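Local structure of methyl-coenzyme M reductase subunit beta (Methanosarcina barkeri, 1E6Y) at residues 40-46 / 106-112; 171-175 / 410-414; 250-255 / 267-271. The protein forms, as the beta subunit of methyl-coenzyme M reductase, part of the nickel F430 enzyme that releases methane from methyl-coenzyme M with coenzyme B as reductant. One frame throughout, in Å; residues are numbered along the deposited sequence.

Interaction 1. Residues 40-46 / 106-112; sequences RSVAVNL and KSLLIQS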
loop_
_atom_site.group_PDB
_atom_site.type_symbol
_atom_site.label_atom_id
_atom_site.label_comp_id
_atom_site.label_asym_id
_atom_site.label_seq_id
_atom_site.Cartn_x
_atom_site.Cartn_y
_atom_site.Cartn_z
ATOM N N ARG E 40 -1.673 7.554 -25.716
ATOM C CA ARG E 40 -0.401 7.317 -26.410
ATOM C C ARG E 40 0.564 8.473 -26.330
ATOM O O ARG E 40 1.689 8.389 -26.850
ATOM C CB ARG E 40 -0.707 6.985 -27.884
ATOM C CG ARG E 40 -1.042 8.211 -28.724
ATOM C CD ARG E 40 -1.604 7.790 -30.079
ATOM N NE ARG E 40 -1.930 8.888 -30.966
ATOM C CZ ARG E 40 -1.233 9.402 -31.971
ATOM N NH1 ARG E 40 -0.042 8.915 -32.321
ATOM N NH2 ARG E 40 -1.720 10.425 -32.681
ATOM N N SER E 41 0.187 9.547 -25.643
ATOM C CA SER E 41 1.000 10.767 -25.647
ATOM C C SER E 41 1.578 11.147 -24.287
ATOM O O SER E 41 0.909 11.030 -23.260
ATOM C CB SER E 41 0.189 11.944 -26.185
ATOM O OG SER E 41 -0.345 11.660 -27.464
ATOM N N VAL E 42 2.825 11.615 -24.291
ATOM C CA VAL E 42 3.443 12.201 -23.105
ATOM C C VAL E 42 4.204 13.480 -23.441
ATOM O O VAL E 42 4.522 13.744 -24.599
ATOM C CB VAL E 42 4.428 11.220 -22.402
ATOM C CG1 VAL E 42 3.686 9.986 -21.917
ATOM C CG2 VAL E 42 5.576 10.840 -23.344
ATOM N N ALA E 43 4.445 14.293 -22.418
ATOM C CA ALA E 43 5.291 15.473 -22.529
ATOM C C ALA E 43 6.632 15.183 -21.872
ATOM O O ALA E 43 6.699 14.487 -20.858
ATOM C CB ALA E 43 4.623 16.660 -21.848
ATOM N N VAL E 44 7.701 15.691 -22.473
ATOM C CA VAL E 44 9.032 15.578 -21.887
ATOM C C VAL E 44 9.627 16.969 -21.721
ATOM O O VAL E 44 9.586 17.783 -22.642
ATOM C CB VAL E 44 9.973 14.720 -22.771
ATOM C CG1 VAL E 44 11.379 14.701 -22.184
ATOM C CG2 VAL E 44 9.434 13.307 -22.878
ATOM N N ASN E 45 10.112 17.256 -20.520
ATOM C CA ASN E 45 10.695 18.553 -20.218
ATOM C C ASN E 45 12.200 18.525 -20.492
ATOM O O ASN E 45 12.990 18.103 -19.645
ATOM C CB ASN E 45 10.420 18.914 -18.754
ATOM C CG ASN E 45 10.777 20.351 -18.427
ATOM O OD1 ASN E 45 11.450 21.031 -19.201
ATOM N ND2 ASN E 45 10.338 20.817 -17.264
ATOM N N LEU E 46 12.585 18.967 -21.685
ATOM C CA LEU E 46 13.983 18.965 -22.107
ATOM C C LEU E 46 14.825 19.928 -21.282
ATOM O O LEU E 46 15.972 19.627 -20.944
ATOM C CB LEU E 46 14.087 19.336 -23.586
ATOM C CG LEU E 46 13.440 18.385 -24.592
ATOM C CD1 LEU E 46 13.751 18.864 -26.002
ATOM C CD2 LEU E 46 13.956 16.970 -24.380
ATOM N N LYS E 106 12.118 23.763 -25.263
ATOM C CA LYS E 106 12.147 23.472 -23.835
ATOM C C LYS E 106 11.407 22.186 -23.480
ATOM O O LYS E 106 11.657 21.595 -22.431
ATOM C CB LYS E 106 11.570 24.645 -23.043
ATOM C CG LYS E 106 12.527 25.812 -22.907
ATOM C CD LYS E 106 11.884 26.960 -22.153
ATOM C CE LYS E 106 12.913 28.011 -21.767
ATOM N NZ LYS E 106 13.917 27.469 -20.800
ATOM N N SER E 107 10.545 21.722 -24.383
ATOM C CA SER E 107 9.816 20.475 -24.165
ATOM C C SER E 107 9.410 19.796 -25.469
ATOM O O SER E 107 9.475 20.402 -26.540
ATOM C CB SER E 107 8.576 20.731 -23.304
ATOM O OG SER E 107 7.635 21.542 -23.983
ATOM N N LEU E 108 9.054 18.516 -25.374
ATOM C CA LEU E 108 8.590 17.744 -26.525
ATOM C C LEU E 108 7.206 17.163 -26.266
ATOM O O LEU E 108 6.892 16.769 -25.143
ATOM C CB LEU E 108 9.547 16.583 -26.827
ATOM C CG LEU E 108 10.996 16.863 -27.227
ATOM C CD1 LEU E 108 11.736 15.538 -27.370
ATOM C CD2 LEU E 108 11.047 17.652 -28.529
ATOM N N LEU E 109 6.395 17.096 -27.316
ATOM C CA LEU E 109 5.247 16.199 -27.352
ATOM C C LEU E 109 5.691 14.898 -28.007
ATOM O O LEU E 109 6.228 14.909 -29.116
ATOM C CB LEU E 109 4.104 16.820 -28.166
ATOM C CG LEU E 109 2.899 15.932 -28.500
ATOM C CD1 LEU E 109 2.143 15.553 -27.231
ATOM C CD2 LEU E 109 1.981 16.665 -29.468
ATOM N N ILE E 110 5.560 13.792 -27.283
ATOM C CA ILE E 110 5.850 12.480 -27.850
ATOM C C ILE E 110 4.575 11.659 -27.912
ATOM O O ILE E 110 4.037 11.251 -26.881
ATOM C CB ILE E 110 6.899 11.707 -27.016
ATOM C CG1 ILE E 110 8.175 12.539 -26.868
ATOM C CG2 ILE E 110 7.222 10.369 -27.691
ATOM C CD1 ILE E 110 9.244 11.865 -26.043
ATOM N N GLN E 111 4.049 11.494 -29.120
ATOM C CA GLN E 111 2.890 10.643 -29.342
ATOM C C GLN E 111 3.342 9.332 -29.968
ATOM O O GLN E 111 3.852 9.314 -31.092
ATOM C CB GLN E 111 1.880 11.340 -30.257
ATOM C CG GLN E 111 1.558 12.761 -29.833
ATOM C CD GLN E 111 0.337 13.315 -30.529
ATOM O OE1 GLN E 111 0.414 13.778 -31.666
ATOM N NE2 GLN E 111 -0.801 13.281 -29.845
ATOM N N SER E 112 3.266 8.260 -29.185
ATOM C CA SER E 112 3.549 6.920 -29.683
ATOM C C SER E 112 2.549 6.569 -30.778
ATOM O O SER E 112 1.414 7.051 -30.769
ATOM C CB SER E 112 3.439 5.899 -28.546
ATOM O OG SER E 112 4.591 5.925 -27.722
#
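Arg40 grips Ser112 twice at one end of this antiparallel strand pair: its carbonyl O accepts from Ser112 N, and its NH1 donates to Ser112 O at 2.8 Å, reaching that oxygen from above the carbonyl plane. CG of Arg40 stands between backbone N and carbonyl carbon (chi1 78°), and the extended chain beyond it carries the guanidinium over Gln111 CB, which covers one face. Asp37 forms a salt bridge with NE of Arg40, and NH1 also bonds Asp96 O; an alanine in place of Arg40 would probably leave the Asp37 carboxylate and Ser112 O without these donors. Ser41 OG, bonded to Asp37 O as well, accepts from Gln111 NE2 at 2.9 Å, within the amide plane. Val42 and Ile110 exchange both backbone hydrogen bonds, that from Ile110 N to Val42 O being nearly straight at 171°. Ala43, small enough to lie under a helix, sits beside Leu109 on the same face. Val44 and Leu108 form the next hydrogen-bonded pair, and Val44 CG2 presses tightly onto Ile110 CD1 at 3.5 Å. Leu46 sets CD1 against Leu108 CG. Branched Val42, Val44, Leu108 and Ile110 share the face that helices 125-141 and 78-89 cover; helix 405-416 covers that of Ala43 and Leu109, while strands 98-102 and 171-172 flank the pair.

Interaction 2. Residues 171-175 / 410-414; sequences VQGIL and GLIGD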
loop_
_atom_site.group_PDB
_atom_site.type_symbol
_atom_site.label_atom_id
_atom_site.label_comp_id
_atom_site.label_asym_id
_atom_site.label_seq_id
_atom_site.Cartn_x
_atom_site.Cartn_y
_atom_site.Cartn_z
ATOM N N VAL E 171 9.179 13.301 -17.450
ATOM C CA VAL E 171 8.152 12.811 -18.364
ATOM C C VAL E 171 6.803 12.804 -17.652
ATOM O O VAL E 171 6.691 12.297 -16.534
ATOM C CB VAL E 171 8.467 11.370 -18.855
ATOM C CG1 VAL E 171 7.443 10.929 -19.889
ATOM C CG2 VAL E 171 9.870 11.306 -19.438
ATOM N N GLN E 172 5.810 13.447 -18.260
ATOM C CA GLN E 172 4.451 13.461 -17.719
ATOM C C GLN E 172 3.454 13.230 -18.842
ATOM O O GLN E 172 3.645 13.714 -19.956
ATOM C CB GLN E 172 4.107 14.814 -17.092
ATOM C CG GLN E 172 5.032 15.327 -16.013
ATOM C CD GLN E 172 4.620 16.717 -15.546
ATOM O OE1 GLN E 172 3.469 17.126 -15.724
ATOM N NE2 GLN E 172 5.572 17.468 -14.994
ATOM N N GLY E 173 2.312 12.654 -18.489
ATOM C CA GLY E 173 1.188 12.621 -19.404
ATOM C C GLY E 173 -0.044 13.219 -18.752
ATOM O O GLY E 173 0.027 13.748 -17.641
ATOM N N ILE E 174 -1.174 13.137 -19.443
ATOM C CA ILE E 174 -2.450 13.590 -18.901
ATOM C C ILE E 174 -2.956 12.633 -17.818
ATOM O O ILE E 174 -3.571 13.062 -16.840
ATOM C CB ILE E 174 -3.503 13.719 -20.031
ATOM C CG1 ILE E 174 -3.062 14.804 -21.018
ATOM C CG2 ILE E 174 -4.871 14.058 -19.459
ATOM C CD1 ILE E 174 -3.876 14.852 -22.282
ATOM N N LEU E 175 -2.628 11.352 -17.962
ATOM C CA LEU E 175 -3.050 10.328 -17.007
ATOM C C LEU E 175 -1.999 10.128 -15.915
ATOM O O LEU E 175 -0.942 10.758 -15.930
ATOM C CB LEU E 175 -3.300 9.002 -17.733
ATOM C CG LEU E 175 -4.266 9.047 -18.920
ATOM C CD1 LEU E 175 -4.228 7.730 -19.680
ATOM C CD2 LEU E 175 -5.669 9.345 -18.421
ATOM N N GLY E 410 1.407 23.480 -16.160
ATOM C CA GLY E 410 2.014 24.333 -17.167
ATOM C C GLY E 410 2.521 23.564 -18.373
ATOM O O GLY E 410 2.198 23.904 -19.513
ATOM N N LEU E 411 3.259 22.487 -18.117
ATOM C CA LEU E 411 3.787 21.630 -19.176
ATOM C C LEU E 411 2.664 20.968 -19.977
ATOM O O LEU E 411 2.721 20.909 -21.207
ATOM C CB LEU E 411 4.698 20.557 -18.570
ATOM C CG LEU E 411 5.415 19.586 -19.511
ATOM C CD1 LEU E 411 6.483 20.315 -20.308
ATOM C CD2 LEU E 411 6.036 18.467 -18.697
ATOM N N ILE E 412 1.633 20.503 -19.274
ATOM C CA ILE E 412 0.507 19.817 -19.902
ATOM C C ILE E 412 -0.259 20.751 -20.836
ATOM O O ILE E 412 -0.606 20.371 -21.954
ATOM C CB ILE E 412 -0.461 19.236 -18.832
ATOM C CG1 ILE E 412 0.263 18.173 -17.998
ATOM C CG2 ILE E 412 -1.698 18.634 -19.491
ATOM C CD1 ILE E 412 0.799 17.002 -18.809
ATOM N N GLY E 413 -0.479 21.986 -20.391
ATOM C CA GLY E 413 -1.149 22.967 -21.225
ATOM C C GLY E 413 -0.328 23.339 -22.445
ATOM O O GLY E 413 -0.854 23.413 -23.553
ATOM N N ASP E 414 0.978 23.505 -22.244
ATOM C CA ASP E 414 1.898 23.864 -23.321
ATOM C C ASP E 414 1.985 22.766 -24.382
ATOM O O ASP E 414 1.962 23.048 -25.582
ATOM C CB ASP E 414 3.300 24.131 -22.755
ATOM C CG ASP E 414 3.356 25.373 -21.873
ATOM O OD1 ASP E 414 2.532 26.296 -22.064
ATOM O OD2 ASP E 414 4.239 25.428 -20.992
#
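Helix 405-416 packs here against a face of the four-stranded antiparallel sheet, at strand 171-172, outermost within this chain, and the loop that follows: Ile412 and Leu411 meet Gln172, Gly173 and Ile174. No hydrogen bond crosses between the segments, and the contact rests on van der Waals touches. Leucine and isoleucine suit the helix side because both direct branched apolar chains toward the strand. Leu411 brings CD2 to the amide end of Gln172, 3.9 Å from NE2, and touches Ala43 of the neighbouring strand too. Gln172 reaches out with CG anti to its own carbonyl carbon (chi1 -55°) and an extended chain, its amide lying obliquely across the two helix residues; OE1 stands 4.1 Å from Ile412 CG1. Long and polar-ended, glutamine suits this exposed margin, where its amide can lie against aliphatic side chains. Deeper in, Ile412 CG2 faces Ile174 CG1 at 4.3 Å, a loose apolar touch; Ile199 of helix 193-199 packs on both isoleucines. At Gly173 it is the backbone that is met: the terminal methyl CD1 of Ile412 comes within 3.5 Å of Gly173 O.

Interaction 3. Residues 250-255 / 267-271; sequences DIVKEN and SVVRR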
loop_
_atom_site.group_PDB
_atom_site.type_symbol
_atom_site.label_atom_id
_atom_site.label_comp_id
_atom_site.label_asym_id
_atom_site.label_seq_id
_atom_site.Cartn_x
_atom_site.Cartn_y
_atom_site.Cartn_z
ATOM N N ASP E 250 -27.969 28.421 -22.768
ATOM C CA ASP E 250 -29.106 29.323 -22.602
ATOM C C ASP E 250 -29.403 29.621 -21.139
ATOM O O ASP E 250 -29.716 30.758 -20.784
ATOM C CB ASP E 250 -30.358 28.740 -23.268
ATOM C CG ASP E 250 -30.333 28.864 -24.784
ATOM O OD1 ASP E 250 -29.461 29.571 -25.331
ATOM O OD2 ASP E 250 -31.201 28.251 -25.435
ATOM N N ILE E 251 -29.303 28.600 -20.293
ATOM C CA ILE E 251 -29.541 28.777 -18.865
ATOM C C ILE E 251 -28.474 29.683 -18.254
ATOM O O ILE E 251 -28.794 30.595 -17.489
ATOM C CB ILE E 251 -29.578 27.417 -18.125
ATOM C CG1 ILE E 251 -30.836 26.647 -18.544
ATOM C CG2 ILE E 251 -29.577 27.630 -16.610
ATOM C CD1 ILE E 251 -30.938 25.245 -17.965
ATOM N N VAL E 252 -27.226 29.497 -18.679
ATOM C CA VAL E 252 -26.133 30.350 -18.225
ATOM C C VAL E 252 -26.341 31.788 -18.698
ATOM O O VAL E 252 -26.252 32.725 -17.902
ATOM C CB VAL E 252 -24.763 29.828 -18.732
ATOM C CG1 VAL E 252 -23.658 30.829 -18.414
ATOM C CG2 VAL E 252 -24.450 28.489 -18.082
ATOM N N LYS E 253 -26.716 31.947 -19.964
ATOM C CA LYS E 253 -26.876 33.276 -20.542
ATOM C C LYS E 253 -27.982 34.087 -19.868
ATOM O O LYS E 253 -27.797 35.267 -19.574
ATOM C CB LYS E 253 -27.144 33.176 -22.045
ATOM C CG LYS E 253 -27.133 34.517 -22.756
ATOM C CD LYS E 253 -27.322 34.341 -24.249
ATOM C CE LYS E 253 -27.711 35.648 -24.919
ATOM N NZ LYS E 253 -26.636 36.667 -24.785
ATOM N N GLU E 254 -29.106 33.442 -19.563
ATOM C CA GLU E 254 -30.228 34.151 -18.955
ATOM C C GLU E 254 -30.041 34.404 -17.460
ATOM O O GLU E 254 -30.805 35.156 -16.853
ATOM C CB GLU E 254 -31.540 33.401 -19.205
ATOM C CG GLU E 254 -31.707 32.096 -18.438
ATOM C CD GLU E 254 -32.951 31.327 -18.863
ATOM O OE1 GLU E 254 -33.273 30.312 -18.216
ATOM O OE2 GLU E 254 -33.600 31.720 -19.858
ATOM N N ASN E 255 -29.010 33.793 -16.881
ATOM C CA ASN E 255 -28.668 34.011 -15.476
ATOM C C ASN E 255 -27.317 34.708 -15.319
ATOM O O ASN E 255 -26.838 34.905 -14.205
ATOM C CB ASN E 255 -28.639 32.676 -14.726
ATOM C CG ASN E 255 -30.024 32.126 -14.454
ATOM O OD1 ASN E 255 -30.709 32.568 -13.533
ATOM N ND2 ASN E 255 -30.428 31.125 -15.229
ATOM N N SER E 267 -34.760 28.668 -13.584
ATOM C CA SER E 267 -34.583 28.325 -14.993
ATOM C C SER E 267 -34.737 26.828 -15.235
ATOM O O SER E 267 -35.403 26.412 -16.185
ATOM C CB SER E 267 -33.202 28.768 -15.475
ATOM O OG SER E 267 -33.094 30.176 -15.485
ATOM N N VAL E 268 -34.096 26.026 -14.386
ATOM C CA VAL E 268 -34.088 24.577 -14.548
ATOM C C VAL E 268 -35.482 23.989 -14.351
ATOM O O VAL E 268 -35.935 23.176 -15.159
ATOM C CB VAL E 268 -33.088 23.905 -13.562
ATOM C CG1 VAL E 268 -33.268 22.387 -13.559
ATOM C CG2 VAL E 268 -31.661 24.257 -13.956
ATOM N N VAL E 269 -36.183 24.441 -13.314
ATOM C CA VAL E 269 -37.514 23.919 -13.026
ATOM C C VAL E 269 -38.532 24.368 -14.078
ATOM O O VAL E 269 -39.302 23.550 -14.584
ATOM C CB VAL E 269 -37.997 24.342 -11.615
ATOM C CG1 VAL E 269 -39.360 23.731 -11.318
ATOM C CG2 VAL E 269 -36.990 23.892 -10.563
ATOM N N ARG E 270 -38.458 25.637 -14.478
ATOM C CA ARG E 270 -39.361 26.189 -15.487
ATOM C C ARG E 270 -39.242 25.393 -16.786
ATOM O O ARG E 270 -40.217 24.864 -17.308
ATOM C CB ARG E 270 -39.043 27.657 -15.778
ATOM C CG ARG E 270 -39.977 28.270 -16.819
ATOM C CD ARG E 270 -39.560 29.649 -17.253
ATOM N NE ARG E 270 -38.346 29.757 -18.048
ATOM C CZ ARG E 270 -37.203 30.305 -17.645
ATOM N NH1 ARG E 270 -37.127 30.811 -16.422
ATOM N NH2 ARG E 270 -36.152 30.366 -18.454
ATOM N N ARG E 271 -37.990 25.243 -17.240
ATOM C CA ARG E 271 -37.750 24.488 -18.477
ATOM C C ARG E 271 -38.113 23.029 -18.419
ATOM O O ARG E 271 -38.633 22.445 -19.384
ATOM C CB ARG E 271 -36.275 24.674 -18.870
ATOM C CG ARG E 271 -36.011 26.115 -19.314
ATOM C CD ARG E 271 -34.528 26.383 -19.340
ATOM N NE ARG E 271 -34.076 27.696 -19.746
ATOM C CZ ARG E 271 -33.999 28.186 -20.975
ATOM N NH1 ARG E 271 -33.537 29.397 -21.235
ATOM N NH2 ARG E 271 -34.404 27.432 -21.996
HETATM O O HOH W 1 -33.946 28.537 -24.606
#
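Two successive helices, 247-255 and 261-274, joined by a short connection and packed at a steep angle, are linked across their facing sides by a salt-bridge network centred on Glu254. Their short segments run at 128° with axes 11.1 Å apart, a separation spanned by long side chains. Glu254 places CG between its backbone N and carbonyl carbon (chi1 71°), and the extended chain carries the carboxylate across to the second helix. Arg271 grips it side-on with two nitrogens: NE donates to OE1 at 3.1 Å, while NH1 donates to OE2 at 2.7 Å, both from above the carboxylate plane. Arg270, its chain bent at chi3, brings NH2 to the syn side of Glu254 OE1 at 2.9 Å, tilted out of the carboxylate plane. Ser267 OG donates to the same oxygen from the anti side, likewise tilted, at 2.7 Å, and accepts from Asn255 ND2 at 2.8 Å. That asparagine's amide is itself fixed, since ND2 also bonds Ile251 O and OD1 bonds Thr263 OG1. Serine is short enough to fit between the helices and can both give and take a bond. Beside the charged groups, Ile251 and Arg271 slide past each other in opposite directions, CG1 of Ile251 3.6 Å from NE of Arg271. A water joins Asp250 OD2 to Arg271 NH2. The gamma subunit packs against Val252 and Val269 nearby. With three donors on OE1 and two arginines about it, the Glu254 carboxylate is probably stabilised as the anion, and its rotation is fixed by bonds arriving from several directions.

How the interactions relate
From the N terminus, interaction 1 closes first, pairing strand 41-45 with strand 107-111 across an intervening stretch of some sixty residues. The chain then returns to the other edge of strand 41-45 as strand 171-172, where interaction 2 begins; it closes only at helix 405-416, tying the N-terminal domain to the C-terminal one. These two contacts are in series yet adjoin, with centres 8 Å apart: Ala43 N lies 2.7 Å from Gln172 O, a probable hydrogen bond, and Ser107 touches Leu411. Interaction 3 is a short helix-helix contact nested inside the long loop of interaction 2, about 36 Å from it between centres, on the opposite side of the chain's centre.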